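Local coordinates for putative two-component sensor histidine kinase protein (Sinorhizobium meliloti, PDB 3HCY) that probably acts as a light-sensing histidine kinase that uses ATP to phosphorylate a protein histidine, this piece being its GAF domain, at residues Asn62-Asp74 / Ile85-Val99. Sequence-based numbering, arbitrary orientation.
Sequences NEPEPIFVENVDD and IVGEGIAALGFFPLV
An antiparallel strand pairing at one margin of the GAF-domain sheet joins I67, F68 and V69 to F95, G94 and L93. Strand 67-69 is outermost in the 2-1-5-4-3 order, and its axis runs at 176° to that of strand 92-99. In the hydrogen-bonded pair I67/F95, F95 N reaches I67 O at 3.0 Å, almost straight at the hydrogen, and the bond is returned from I67 N to F95 O; V69 and L93 likewise exchange two bonds. Between them lies the non-hydrogen-bonded pair F68/G94.

On the face turned to helix 120-146, F68 and F96 bring their rings together obliquely, CE1 to CE1 at 3.7 Å, with planes 70° apart; I123 and A126 of that helix lie against them. On the other face V69 CG1 lies beside L93 CD1, while the F95 ring turns its edge to I67 O, which lies in the ring plane 3.5 Å from CD2.

At the start of strand 92-99, A91 and A92 form a classic beta bulge against Y112 of strand 104-112; past strand 67-69, N71 OD1 accepts from D73 N in an Asx turn. There V72 meets helix 79-88: with CG1 anti to its backbone N (chi1 -156°), both methyls reach I85 CG2, V72 CG2 at 3.8 Å.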
ATOM      1  N   ASN A  62       1.521   6.155 -22.017  1.00 54.29           N
ATOM      2  CA  ASN A  62       0.656   4.981 -22.223  1.00 54.42           C
ATOM      3  C   ASN A  62       1.235   3.677 -21.613  1.00 53.74           C
ATOM      4  O   ASN A  62       0.491   2.706 -21.397  1.00 53.29           O
ATOM      5  CB  ASN A  62       0.368   4.775 -23.734  1.00 54.62           C
ATOM      6  CG  ASN A  62      -0.572   5.848 -24.320  1.00 55.50           C
ATOM      7  OD1 ASN A  62      -1.348   6.489 -23.590  1.00 55.61           O
ATOM      8  ND2 ASN A  62      -0.494   6.050 -25.643  1.00 55.74           N
ATOM      9  N   GLU A  63       2.564   3.660 -21.394  1.00 52.96           N
ATOM     10  CA  GLU A  63       3.282   2.556 -20.680  1.00 51.88           C
ATOM     11  C   GLU A  63       4.460   3.038 -19.745  1.00 49.67           C
ATOM     12  O   GLU A  63       5.649   3.012 -20.145  1.00 49.63           O
ATOM     13  CB  GLU A  63       3.745   1.455 -21.668  1.00 52.21           C
ATOM     14  CG  GLU A  63       2.892   0.182 -21.595  1.00 53.97           C
ATOM     15  CD  GLU A  63       2.789  -0.420 -20.156  1.00 56.60           C
ATOM     16  OE1 GLU A  63       2.285   0.242 -19.197  1.00 55.63           O
ATOM     17  OE2 GLU A  63       3.202  -1.593 -19.998  1.00 58.86           O
ATOM     18  N   PRO A  64       4.120   3.447 -18.496  1.00 46.41           N
ATOM     19  CA  PRO A  64       4.980   4.303 -17.688  1.00 44.33           C
ATOM     20  C   PRO A  64       5.844   3.624 -16.650  1.00 41.81           C
ATOM     21  O   PRO A  64       5.401   2.757 -15.929  1.00 40.46           O
ATOM     22  CB  PRO A  64       3.974   5.173 -16.965  1.00 44.64           C
ATOM     23  CG  PRO A  64       2.826   4.252 -16.727  1.00 45.90           C
ATOM     24  CD  PRO A  64       2.837   3.208 -17.819  1.00 46.08           C
ATOM     25  N   GLU A  65       7.076   4.091 -16.577  1.00 39.71           N
ATOM     26  CA  GLU A  65       8.061   3.616 -15.624  1.00 38.25           C
ATOM     27  C   GLU A  65       8.362   4.696 -14.585  1.00 36.04           C
ATOM     28  O   GLU A  65       8.138   5.877 -14.814  1.00 35.19           O
ATOM     29  CB  GLU A  65       9.388   3.294 -16.332  1.00 38.76           C
ATOM     30  CG  GLU A  65       9.270   2.557 -17.662  1.00 40.19           C
ATOM     31  CD  GLU A  65       8.826   1.097 -17.540  1.00 41.12           C
ATOM     32  OE1 GLU A  65       8.675   0.574 -16.410  1.00 39.38           O
ATOM     33  OE2 GLU A  65       8.652   0.462 -18.608  1.00 43.25           O
ATOM     34  N   PRO A  66       8.943   4.292 -13.461  1.00 33.69           N
ATOM     35  CA  PRO A  66       9.414   5.285 -12.535  1.00 32.48           C
ATOM     36  C   PRO A  66      10.544   6.135 -13.118  1.00 31.17           C
ATOM     37  O   PRO A  66      11.318   5.666 -13.954  1.00 31.31           O
ATOM     38  CB  PRO A  66       9.917   4.433 -11.368  1.00 33.06           C
ATOM     39  CG  PRO A  66       9.187   3.113 -11.511  1.00 32.79           C
ATOM     40  CD  PRO A  66       9.192   2.925 -12.970  1.00 33.21           C
ATOM     41  N   ILE A  67      10.620   7.386 -12.699  1.00 29.50           N
ATOM     42  CA  ILE A  67      11.668   8.293 -13.151  1.00 28.60           C
ATOM     43  C   ILE A  67      12.430   8.745 -11.913  1.00 27.52           C
ATOM     44  O   ILE A  67      11.817   9.074 -10.910  1.00 27.39           O
ATOM     45  CB  ILE A  67      11.091   9.580 -13.896  1.00 29.09           C
ATOM     46  CG1 ILE A  67      10.173   9.239 -15.110  1.00 29.62           C
ATOM     47  CG2 ILE A  67      12.214  10.539 -14.298  1.00 27.47           C
ATOM     48  CD1 ILE A  67      10.416   7.822 -15.836  1.00 32.13           C
ATOM     49  N   PHE A  68      13.757   8.772 -11.968  1.00 26.39           N
ATOM     50  CA  PHE A  68      14.539   9.205 -10.811  1.00 25.60           C
ATOM     51  C   PHE A  68      15.380  10.373 -11.191  1.00 25.32           C
ATOM     52  O   PHE A  68      15.835  10.432 -12.309  1.00 26.19           O
ATOM     53  CB  PHE A  68      15.380   8.051 -10.295  1.00 24.67           C
ATOM     54  CG  PHE A  68      14.568   6.873 -10.021  1.00 24.23           C
ATOM     55  CD1 PHE A  68      13.836   6.790  -8.882  1.00 26.92           C
ATOM     56  CD2 PHE A  68      14.404   5.902 -10.952  1.00 26.00           C
ATOM     57  CE1 PHE A  68      12.992   5.681  -8.633  1.00 26.67           C
ATOM     58  CE2 PHE A  68      13.577   4.806 -10.722  1.00 26.26           C
ATOM     59  CZ  PHE A  68      12.868   4.703  -9.561  1.00 25.62           C
ATOM     60  N   VAL A  69      15.540  11.312 -10.267  1.00 25.11           N
ATOM     61  CA  VAL A  69      16.406  12.477 -10.421  1.00 24.49           C
ATOM     62  C   VAL A  69      17.270  12.578  -9.159  1.00 25.70           C
ATOM     63  O   VAL A  69      16.837  12.999  -8.085  1.00 25.87           O
ATOM     64  CB  VAL A  69      15.574  13.755 -10.585  1.00 24.32           C
ATOM     65  CG1 VAL A  69      16.443  15.015 -10.435  1.00 23.10           C
ATOM     66  CG2 VAL A  69      14.815  13.734 -11.889  1.00 20.74           C
ATOM     67  N   GLU A  70      18.518  12.213  -9.301  1.00 26.93           N
ATOM     68  CA  GLU A  70      19.396  12.055  -8.152  1.00 28.09           C
ATOM     69  C   GLU A  70      19.985  13.361  -7.688  1.00 28.15           C
ATOM     70  O   GLU A  70      20.232  13.536  -6.496  1.00 28.31           O
ATOM     71  CB  GLU A  70      20.512  11.078  -8.499  1.00 28.12           C
ATOM     72  CG  GLU A  70      19.958   9.695  -8.702  1.00 30.75           C
ATOM     73  CD  GLU A  70      21.001   8.715  -9.113  1.00 35.42           C
ATOM     74  OE1 GLU A  70      22.151   9.170  -9.431  1.00 39.92           O
ATOM     75  OE2 GLU A  70      20.657   7.496  -9.130  1.00 36.13           O
ATOM     76  N   ASN A  71      20.258  14.241  -8.651  1.00 28.69           N
ATOM     77  CA  ASN A  71      20.692  15.603  -8.382  1.00 28.51           C
ATOM     78  C   ASN A  71      19.990  16.483  -9.342  1.00 28.85           C
ATOM     79  O   ASN A  71      20.068  16.243 -10.551  1.00 28.27           O
ATOM     80  CB  ASN A  71      22.163  15.747  -8.617  1.00 28.06           C
ATOM     81  CG  ASN A  71      22.730  16.926  -7.921  1.00 28.10           C
ATOM     82  OD1 ASN A  71      22.213  18.047  -8.032  1.00 28.89           O
ATOM     83  ND2 ASN A  71      23.821  16.699  -7.191  1.00 25.95           N
ATOM     84  N   VAL A  72      19.315  17.493  -8.810  1.00 29.91           N
ATOM     85  CA  VAL A  72      18.532  18.388  -9.641  1.00 31.28           C
ATOM     86  C   VAL A  72      19.459  19.077 -10.597  1.00 32.88           C
ATOM     87  O   VAL A  72      19.097  19.285 -11.773  1.00 33.86           O
ATOM     88  CB  VAL A  72      17.854  19.553  -8.908  1.00 30.87           C
ATOM     89  CG1 VAL A  72      16.655  20.014  -9.721  1.00 30.42           C
ATOM     90  CG2 VAL A  72      17.441  19.187  -7.564  1.00 31.47           C
ATOM     91  N   ASP A  73      20.629  19.463 -10.089  1.00 33.96           N
ATOM     92  CA  ASP A  73      21.548  20.255 -10.867  1.00 35.47           C
ATOM     93  C   ASP A  73      21.960  19.533 -12.088  1.00 35.60           C
ATOM     94  O   ASP A  73      22.306  20.144 -13.069  1.00 36.32           O
ATOM     95  CB  ASP A  73      22.779  20.595 -10.062  1.00 36.49           C
ATOM     96  CG  ASP A  73      22.464  21.551  -8.917  1.00 39.97           C
ATOM     97  OD1 ASP A  73      21.657  22.493  -9.161  1.00 40.85           O
ATOM     98  OD2 ASP A  73      23.016  21.355  -7.788  1.00 45.18           O
ATOM     99  N   ASP A  74      21.900  18.222 -12.044  1.00 36.08           N
ATOM    100  CA  ASP A  74      22.260  17.444 -13.188  1.00 36.49           C
ATOM    101  C   ASP A  74      21.044  16.984 -14.029  1.00 36.84           C
ATOM    102  O   ASP A  74      21.228  16.251 -14.971  1.00 36.99           O
ATOM    103  CB  ASP A  74      23.171  16.299 -12.713  1.00 36.70           C
ATOM    104  CG  ASP A  74      24.478  16.827 -12.004  1.00 38.20           C
ATOM    105  OD1 ASP A  74      25.090  17.852 -12.432  1.00 37.56           O
ATOM    106  OD2 ASP A  74      24.904  16.212 -11.001  1.00 39.90           O
ATOM    107  N   ILE A  85      12.172  23.962  -8.126  1.00 19.78           N
ATOM    108  CA  ILE A  85      12.538  22.863  -7.239  1.00 18.50           C
ATOM    109  C   ILE A  85      13.583  23.354  -6.213  1.00 17.82           C
ATOM    110  O   ILE A  85      13.354  23.317  -5.018  1.00 18.06           O
ATOM    111  CB  ILE A  85      13.132  21.697  -8.011  1.00 18.15           C
ATOM    112  CG1 ILE A  85      12.017  20.911  -8.702  1.00 17.57           C
ATOM    113  CG2 ILE A  85      14.025  20.833  -7.048  1.00 16.69           C
ATOM    114  CD1 ILE A  85      12.455  20.340 -10.049  1.00 16.69           C
ATOM    115  N   VAL A  86      14.721  23.840  -6.704  1.00 16.07           N
ATOM    116  CA  VAL A  86      15.782  24.239  -5.832  1.00 14.25           C
ATOM    117  C   VAL A  86      15.309  25.340  -4.867  1.00 15.03           C
ATOM    118  O   VAL A  86      15.550  25.264  -3.680  1.00 15.18           O
ATOM    119  CB  VAL A  86      17.154  24.548  -6.610  1.00 13.50           C
ATOM    120  CG1 VAL A  86      18.155  25.058  -5.698  1.00 10.31           C
ATOM    121  CG2 VAL A  86      17.611  23.381  -7.452  1.00  6.66           C
ATOM    122  N   GLY A  87      14.543  26.305  -5.323  1.00 15.14           N
ATOM    123  CA  GLY A  87      14.093  27.316  -4.387  1.00 15.14           C
ATOM    124  C   GLY A  87      13.211  26.780  -3.292  1.00 15.25           C
ATOM    125  O   GLY A  87      13.132  27.377  -2.196  1.00 15.69           O
ATOM    126  N   GLU A  88      12.533  25.673  -3.588  1.00 15.18           N
ATOM    127  CA  GLU A  88      11.765  24.948  -2.566  1.00 15.86           C
ATOM    128  C   GLU A  88      12.683  24.257  -1.592  1.00 15.73           C
ATOM    129  O   GLU A  88      12.282  23.912  -0.485  1.00 16.65           O
ATOM    130  CB  GLU A  88      10.827  23.913  -3.216  1.00 16.61           C
ATOM    131  CG  GLU A  88       9.948  23.044  -2.258  1.00 17.80           C
ATOM    132  CD  GLU A  88       8.970  23.836  -1.422  1.00 18.83           C
ATOM    133  OE1 GLU A  88       8.614  24.927  -1.865  1.00 19.25           O
ATOM    134  OE2 GLU A  88       8.573  23.383  -0.320  1.00 22.75           O
ATOM    135  N   GLY A  89      13.933  24.065  -1.985  1.00 15.58           N
ATOM    136  CA  GLY A  89      14.897  23.416  -1.116  1.00 15.19           C
ATOM    137  C   GLY A  89      15.125  21.944  -1.414  1.00 15.03           C
ATOM    138  O   GLY A  89      15.749  21.284  -0.594  1.00 14.90           O
ATOM    139  N   ILE A  90      14.650  21.448  -2.572  1.00 14.81           N
ATOM    140  CA  ILE A  90      14.726  20.018  -2.965  1.00 15.22           C
ATOM    141  C   ILE A  90      15.919  19.747  -3.914  1.00 16.60           C
ATOM    142  O   ILE A  90      16.167  20.546  -4.832  1.00 18.59           O
ATOM    143  CB  ILE A  90      13.435  19.604  -3.726  1.00 14.81           C
ATOM    144  CG1 ILE A  90      12.241  19.614  -2.780  1.00 14.33           C
ATOM    145  CG2 ILE A  90      13.595  18.263  -4.511  1.00 12.37           C
ATOM    146  CD1 ILE A  90      10.928  20.030  -3.483  1.00 12.26           C
ATOM    147  N   ALA A  91      16.627  18.625  -3.707  1.00 16.73           N
ATOM    148  CA  ALA A  91      17.820  18.225  -4.476  1.00 16.34           C
ATOM    149  C   ALA A  91      17.576  16.941  -5.322  1.00 17.15           C
ATOM    150  O   ALA A  91      18.286  16.661  -6.297  1.00 17.29           O
ATOM    151  CB  ALA A  91      19.001  17.987  -3.492  1.00 15.47           C
ATOM    152  N   ALA A  92      16.614  16.121  -4.920  1.00 17.67           N
ATOM    153  CA  ALA A  92      16.447  14.852  -5.551  1.00 18.50           C
ATOM    154  C   ALA A  92      14.974  14.491  -5.509  1.00 19.44           C
ATOM    155  O   ALA A  92      14.257  14.891  -4.593  1.00 19.67           O
ATOM    156  CB  ALA A  92      17.300  13.816  -4.860  1.00 18.77           C
ATOM    157  N   LEU A  93      14.508  13.786  -6.538  1.00 20.26           N
ATOM    158  CA  LEU A  93      13.112  13.395  -6.582  1.00 20.55           C
ATOM    159  C   LEU A  93      12.849  12.078  -7.334  1.00 20.99           C
ATOM    160  O   LEU A  93      13.583  11.655  -8.252  1.00 19.58           O
ATOM    161  CB  LEU A  93      12.233  14.507  -7.175  1.00 20.86           C
ATOM    162  CG  LEU A  93      12.669  15.960  -7.467  1.00 21.63           C
ATOM    163  CD1 LEU A  93      13.824  16.042  -8.490  1.00 22.37           C
ATOM    164  CD2 LEU A  93      11.449  16.754  -7.962  1.00 18.34           C
ATOM    165  N   GLY A  94      11.750  11.460  -6.915  1.00 22.13           N
ATOM    166  CA  GLY A  94      11.312  10.174  -7.434  1.00 23.27           C
ATOM    167  C   GLY A  94       9.873  10.285  -7.864  1.00 23.95           C
ATOM    168  O   GLY A  94       9.016  10.698  -7.076  1.00 24.73           O
ATOM    169  N   PHE A  95       9.624   9.921  -9.112  1.00 24.15           N
ATOM    170  CA  PHE A  95       8.284   9.894  -9.659  1.00 25.08           C
ATOM    171  C   PHE A  95       7.800   8.459  -9.896  1.00 23.73           C
ATOM    172  O   PHE A  95       8.380   7.741 -10.674  1.00 23.24           O
ATOM    173  CB  PHE A  95       8.228  10.568 -11.025  1.00 26.07           C
ATOM    174  CG  PHE A  95       8.820  11.948 -11.090  1.00 29.27           C
ATOM    175  CD1 PHE A  95       7.992  13.055 -11.277  1.00 31.36           C
ATOM    176  CD2 PHE A  95      10.209  12.137 -11.088  1.00 31.21           C
ATOM    177  CE1 PHE A  95       8.523  14.318 -11.400  1.00 30.87           C
ATOM    178  CE2 PHE A  95      10.754  13.411 -11.211  1.00 30.11           C
ATOM    179  CZ  PHE A  95       9.914  14.493 -11.363  1.00 30.65           C
ATOM    180  N   PHE A  96       6.708   8.085  -9.258  1.00 22.87           N
ATOM    181  CA  PHE A  96       6.153   6.770  -9.390  1.00 22.65           C
ATOM    182  C   PHE A  96       4.727   6.931  -9.859  1.00 22.65           C
ATOM    183  O   PHE A  96       3.927   7.522  -9.160  1.00 22.04           O
ATOM    184  CB  PHE A  96       6.179   6.052  -8.058  1.00 22.64           C
ATOM    185  CG  PHE A  96       7.504   6.124  -7.380  1.00 23.61           C
ATOM    186  CD1 PHE A  96       8.469   5.167  -7.628  1.00 23.98           C
ATOM    187  CD2 PHE A  96       7.810   7.193  -6.533  1.00 23.65           C
ATOM    188  CE1 PHE A  96       9.696   5.256  -7.027  1.00 22.68           C
ATOM    189  CE2 PHE A  96       9.046   7.292  -5.916  1.00 23.02           C
ATOM    190  CZ  PHE A  96       9.987   6.328  -6.166  1.00 22.94           C
ATOM    191  N   PRO A  97       4.433   6.438 -11.064  1.00 23.04           N
ATOM    192  CA  PRO A  97       3.173   6.535 -11.727  1.00 23.78           C
ATOM    193  C   PRO A  97       2.054   5.880 -10.968  1.00 24.71           C
ATOM    194  O   PRO A  97       2.267   4.837 -10.414  1.00 24.62           O
ATOM    195  CB  PRO A  97       3.391   5.726 -13.023  1.00 24.27           C
ATOM    196  CG  PRO A  97       4.814   5.533 -13.194  1.00 23.22           C
ATOM    197  CD  PRO A  97       5.512   6.003 -11.980  1.00 23.28           C
ATOM    198  N   LEU A  98       0.872   6.474 -10.970  1.00 25.96           N
ATOM    199  CA  LEU A  98      -0.315   5.830 -10.427  1.00 27.23           C
ATOM    200  C   LEU A  98      -1.190   5.450 -11.579  1.00 28.73           C
ATOM    201  O   LEU A  98      -1.577   6.303 -12.375  1.00 28.95           O
ATOM    202  CB  LEU A  98      -1.105   6.745  -9.513  1.00 26.56           C
ATOM    203  CG  LEU A  98      -0.358   7.045  -8.233  1.00 26.06           C
ATOM    204  CD1 LEU A  98      -1.227   7.880  -7.288  1.00 23.92           C
ATOM    205  CD2 LEU A  98       0.103   5.730  -7.612  1.00 25.35           C
ATOM    206  N   VAL A  99      -1.554   4.178 -11.627  1.00 30.30           N
ATOM    207  CA  VAL A  99      -2.267   3.587 -12.741  1.00 31.17           C
ATOM    208  C   VAL A  99      -3.483   2.758 -12.360  1.00 32.77           C
ATOM    209  O   VAL A  99      -3.440   2.020 -11.412  1.00 33.72           O
ATOM    210  CB  VAL A  99      -1.357   2.618 -13.419  1.00 30.35           C
ATOM    211  CG1 VAL A  99      -2.091   1.867 -14.436  1.00 30.93           C
ATOM    212  CG2 VAL A  99      -0.224   3.325 -14.015  1.00 30.10           C
TER